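Inositol dehydrogenase (Lactobacillus casei, PDB 4MKX) probably oxidises scyllo-inositol with NAD as cofactor, as a Rossmann-fold dehydrogenase of the Gfo/Idh/MocA family. Local coordinates at residues 157-162 and 270-275; 239-242 and 246-249. All coordinates share one frame; numbering follows the deposited sequence.

How one sheet can serve both the core of a subunit and its interfaces is illustrated by two contacts in the C-terminal domain of this four-chain assembly. Contact 2, a tight hairpin between strands 234-241 and 246-252, is nested along the chain inside the much longer loop that contact 1 closes between the turn after helix 145-155 and strand 271-274. Their centres lie 16 Å apart and their nearest atoms about 6 Å, without touching. Both reach the same mixed sheet: contact 2 joins neighbouring inner strands, whereas contact 1 sits at an outermost strand, where a strand of a second subunit continues the sheet. Residues of both contacts also meet a third subunit.

Contact 1 (157-162 and 270-275); sequences GKIGDI and GMLRIA
I159 lays its CG2 methyl over the backbone of G270 and on to the side chain of L272, packing the turn between helix 145-155 and strand 162-172 against segment 270-275, at the margin of the mixed sheet of the C-terminal domain. I159 CG2 lies 4.0 Å from G270 C. Its apolar partner is L272 CD2, 4.2 Å from I159 CG2. The lack of a side chain on G270 matters here, because a CB at that position would point at the isoleucine and crowd CG2. With chi1 at 67°, CG1 of I159 sits between its own N and carbonyl carbon, which puts CG2 anti to that carbonyl carbon, beside the backbone N, where it meets the G270-M271 peptide. I265 of strand 260-267 touches both I159 and L272, while A150 of the helix packs on L272.

The turn that presents I159 begins at G157, where a Schellman motif ends the helix, and continues as a type I beta turn to G160. Backbone hydrogen bonds of I159 with K269 and of D161 with T268 tie it down, and D161 also forms salt bridges with K209 and with R221 of the third subunit. Strand 271-274, bonded to strand 260-267 on one edge, pairs antiparallel on the other with a strand of the second subunit. Within the type I turn, G160 N donates a hydrogen bond to G157 O over 3.2 Å.

Contact 2 (239-242 and 246-249); sequences MQLE and MAIL
M239 and A247 exchange two backbone hydrogen bonds, M239 N to A247 O and A247 N to M239 O, each 2.9 Å long. Both are moderately bent, with angles at the hydrogen of 149° and 155°, and each donor is tilted out of the acceptor's carbonyl plane. M239 O also receives a CA-H...O contact from M246 CA at 3.6 Å, so the same oxygen meets both an N-H and a C-H of the opposing strand. Next along is Q240 with M246, a non-hydrogen-bonded pair. This is the antiparallel ladder of a beta hairpin, flanked in the mixed sheet by strands 211-219 and 162-172.

On the face carrying M239 and A247, the methionine reaches across to the neighbouring strand. M239 bends at its last torsion, chi3 -61°, which brings M239 CE 3.6 Å from A247 CB and 3.9 Å from L249 CG. Roughly at right angles to that approach, L241 CD1 comes 4.0 Å from A247 CB, leaving the alanine methyl touched by two longer side chains. Shortening M239 to an alanine removes SD and CE, and is likely to open a gap between the A247 methyl and L249. Helix 197-207 packs over this face, its I203 touching M239, L241 and L249. On the reverse face, Q240 and M246 both pack on I217 of the third subunit, and Q240 OE1 accepts a hydrogen bond from N348 ND2 of that chain.

Contact 1 (157-162 and 270-275)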
loop_
_atom_site.group_PDB
_atom_site.type_symbol
_atom_site.label_atom_id
_atom_site.label_comp_id
_atom_site.label_asym_id
_atom_site.label_seq_id
_atom_site.Cartn_x
_atom_site.Cartn_y
_atom_site.Cartn_z
ATOM N N GLY A 157 -22.412 -5.484 11.335
ATOM C CA GLY A 157 -22.833 -4.100 11.499
ATOM C C GLY A 157 -21.686 -3.101 11.521
ATOM O O GLY A 157 -21.869 -1.934 11.874
ATOM N N LYS A 158 -20.502 -3.548 11.113
ATOM C CA LYS A 158 -19.287 -2.747 11.251
ATOM C C LYS A 158 -19.179 -1.527 10.341
ATOM O O LYS A 158 -18.413 -0.620 10.634
ATOM C CB LYS A 158 -18.048 -3.626 11.073
ATOM C CG LYS A 158 -17.820 -4.613 12.209
ATOM C CD LYS A 158 -16.605 -4.229 13.034
ATOM C CE LYS A 158 -16.377 -5.222 14.171
ATOM N NZ LYS A 158 -16.334 -6.628 13.674
ATOM N N ILE A 159 -19.918 -1.490 9.236
ATOM C CA ILE A 159 -19.919 -0.272 8.437
ATOM C C ILE A 159 -21.301 0.353 8.367
ATOM O O ILE A 159 -21.521 1.293 7.609
ATOM C CB ILE A 159 -19.355 -0.455 7.011
ATOM C CG1 ILE A 159 -20.269 -1.348 6.183
ATOM C CG2 ILE A 159 -17.918 -0.981 7.047
ATOM C CD1 ILE A 159 -20.055 -1.179 4.703
ATOM N N GLY A 160 -22.225 -0.169 9.170
ATOM C CA GLY A 160 -23.562 0.403 9.240
ATOM C C GLY A 160 -24.374 -0.032 8.042
ATOM O O GLY A 160 -24.092 -1.069 7.440
ATOM N N ASP A 161 -25.383 0.755 7.685
ATOM C CA ASP A 161 -26.174 0.433 6.505
ATOM C C ASP A 161 -25.389 0.855 5.268
ATOM O O ASP A 161 -24.625 1.822 5.300
ATOM C CB ASP A 161 -27.535 1.134 6.560
ATOM C CG ASP A 161 -28.432 0.760 5.389
ATOM O OD1 ASP A 161 -28.331 -0.372 4.864
ATOM O OD2 ASP A 161 -29.248 1.609 4.990
ATOM N N ILE A 162 -25.584 0.129 4.174
ATOM C CA ILE A 162 -24.855 0.390 2.945
ATOM C C ILE A 162 -25.507 1.509 2.149
ATOM O O ILE A 162 -26.703 1.494 1.909
ATOM C CB ILE A 162 -24.796 -0.889 2.101
ATOM C CG1 ILE A 162 -23.972 -1.935 2.847
ATOM C CG2 ILE A 162 -24.235 -0.576 0.711
ATOM C CD1 ILE A 162 -23.976 -3.315 2.197
ATOM N N GLY A 270 -18.542 3.543 7.823
ATOM C CA GLY A 270 -17.255 3.131 7.302
ATOM C C GLY A 270 -17.300 2.757 5.839
ATOM O O GLY A 270 -18.321 2.902 5.169
ATOM N N MET A 271 -16.172 2.273 5.339
ATOM C CA MET A 271 -16.036 2.000 3.928
ATOM C C MET A 271 -15.070 0.832 3.827
ATOM O O MET A 271 -14.201 0.667 4.686
ATOM C CB MET A 271 -15.432 3.243 3.281
ATOM C CG MET A 271 -15.278 3.208 1.805
ATOM S SD MET A 271 -14.838 4.887 1.276
ATOM C CE MET A 271 -14.523 4.486 -0.447
ATOM N N LEU A 272 -15.253 -0.023 2.829
ATOM C CA LEU A 272 -14.226 -1.020 2.581
ATOM C C LEU A 272 -14.085 -1.259 1.096
ATOM O O LEU A 272 -15.004 -0.978 0.318
ATOM C CB LEU A 272 -14.505 -2.311 3.346
ATOM C CG LEU A 272 -15.830 -2.993 3.099
ATOM C CD1 LEU A 272 -15.700 -3.922 1.899
ATOM C CD2 LEU A 272 -16.297 -3.798 4.328
ATOM N N ARG A 273 -12.906 -1.738 0.705
ATOM C CA ARG A 273 -12.662 -2.125 -0.667
ATOM C C ARG A 273 -12.112 -3.531 -0.690
ATOM O O ARG A 273 -11.268 -3.899 0.116
ATOM C CB ARG A 273 -11.686 -1.151 -1.346
ATOM C CG ARG A 273 -12.299 0.209 -1.574
ATOM C CD ARG A 273 -11.317 1.172 -2.206
ATOM N NE ARG A 273 -12.005 2.394 -2.601
ATOM C CZ ARG A 273 -11.402 3.549 -2.852
ATOM N NH1 ARG A 273 -10.090 3.648 -2.722
ATOM N NH2 ARG A 273 -12.120 4.607 -3.210
ATOM N N ILE A 274 -12.629 -4.321 -1.611
ATOM C CA ILE A 274 -12.133 -5.659 -1.847
ATOM C C ILE A 274 -11.307 -5.578 -3.121
ATOM O O ILE A 274 -11.832 -5.263 -4.184
ATOM C CB ILE A 274 -13.301 -6.622 -2.027
ATOM C CG1 ILE A 274 -14.200 -6.544 -0.790
ATOM C CG2 ILE A 274 -12.790 -8.032 -2.273
ATOM C CD1 ILE A 274 -15.649 -6.840 -1.076
ATOM N N ALA A 275 -10.000 -5.818 -2.979
ATOM C CA ALA A 275 -9.028 -5.753 -4.072
ATOM C C ALA A 275 -9.019 -4.405 -4.779
ATOM O O ALA A 275 -9.142 -4.330 -6.000
ATOM C CB ALA A 275 -9.224 -6.895 -5.064
#

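Contact 2 (239-242 and 246-249)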
loop_
_atom_site.group_PDB
_atom_site.type_symbol
_atom_site.label_atom_id
_atom_site.label_comp_id
_atom_site.label_asym_id
_atom_site.label_seq_id
_atom_site.Cartn_x
_atom_site.Cartn_y
_atom_site.Cartn_z
ATOM N N MET A 239 -27.010 2.871 -10.904
ATOM C CA MET A 239 -28.209 2.114 -10.569
ATOM C C MET A 239 -28.780 2.625 -9.268
ATOM O O MET A 239 -28.055 2.926 -8.320
ATOM C CB MET A 239 -27.867 0.625 -10.444
ATOM C CG MET A 239 -27.145 0.089 -11.651
ATOM S SD MET A 239 -27.059 -1.706 -11.662
ATOM C CE MET A 239 -26.139 -1.965 -10.164
ATOM N N GLN A 240 -30.103 2.717 -9.217
ATOM C CA GLN A 240 -30.766 3.109 -8.002
ATOM C C GLN A 240 -31.506 1.870 -7.543
ATOM O O GLN A 240 -32.252 1.270 -8.320
ATOM C CB GLN A 240 -31.771 4.205 -8.315
ATOM C CG GLN A 240 -32.410 4.837 -7.107
ATOM C CD GLN A 240 -33.128 6.124 -7.499
ATOM O OE1 GLN A 240 -33.932 6.132 -8.434
ATOM N NE2 GLN A 240 -32.819 7.209 -6.812
ATOM N N LEU A 241 -31.277 1.478 -6.297
ATOM C CA LEU A 241 -31.921 0.270 -5.774
ATOM C C LEU A 241 -33.254 0.656 -5.131
ATOM O O LEU A 241 -33.574 1.841 -5.031
ATOM C CB LEU A 241 -31.008 -0.432 -4.776
ATOM C CG LEU A 241 -29.908 -1.351 -5.324
ATOM C CD1 LEU A 241 -28.984 -0.679 -6.339
ATOM C CD2 LEU A 241 -29.100 -1.923 -4.167
ATOM N N GLU A 242 -34.025 -0.339 -4.695
ATOM C CA GLU A 242 -35.388 -0.101 -4.206
ATOM C C GLU A 242 -35.516 0.872 -3.030
ATOM O O GLU A 242 -36.545 1.541 -2.891
ATOM C CB GLU A 242 -36.055 -1.433 -3.844
ATOM C CG GLU A 242 -35.572 -2.001 -2.526
ATOM C CD GLU A 242 -36.056 -3.410 -2.290
ATOM O OE1 GLU A 242 -37.166 -3.751 -2.761
ATOM O OE2 GLU A 242 -35.311 -4.177 -1.642
ATOM N N MET A 246 -27.434 3.337 -3.793
ATOM C CA MET A 246 -26.813 3.641 -5.060
ATOM C C MET A 246 -25.814 2.564 -5.411
ATOM O O MET A 246 -25.176 2.004 -4.536
ATOM C CB MET A 246 -26.122 4.995 -4.964
ATOM C CG MET A 246 -27.094 6.096 -4.615
ATOM S SD MET A 246 -26.288 7.666 -4.317
ATOM C CE MET A 246 -25.603 7.419 -2.706
ATOM N N ALA A 247 -25.683 2.289 -6.699
ATOM C CA ALA A 247 -24.635 1.380 -7.149
ATOM C C ALA A 247 -24.027 1.884 -8.439
ATOM O O ALA A 247 -24.695 2.485 -9.269
ATOM C CB ALA A 247 -25.164 -0.041 -7.328
ATOM N N ILE A 248 -22.730 1.647 -8.580
ATOM C CA ILE A 248 -21.987 2.057 -9.757
ATOM C C ILE A 248 -21.299 0.826 -10.307
ATOM O O ILE A 248 -20.678 0.075 -9.550
ATOM C CB ILE A 248 -20.907 3.079 -9.371
ATOM C CG1 ILE A 248 -21.566 4.358 -8.857
ATOM C CG2 ILE A 248 -20.014 3.395 -10.563
ATOM C CD1 ILE A 248 -20.596 5.351 -8.306
ATOM N N LEU A 249 -21.425 0.591 -11.610
ATOM C CA LEU A 249 -20.718 -0.525 -12.236
ATOM C C LEU A 249 -19.786 -0.022 -13.317
ATOM O O LEU A 249 -20.109 0.919 -14.022
ATOM C CB LEU A 249 -21.703 -1.493 -12.890
ATOM C CG LEU A 249 -22.678 -2.234 -11.996
ATOM C CD1 LEU A 249 -23.477 -3.217 -12.846
ATOM C CD2 LEU A 249 -21.924 -2.955 -10.897
#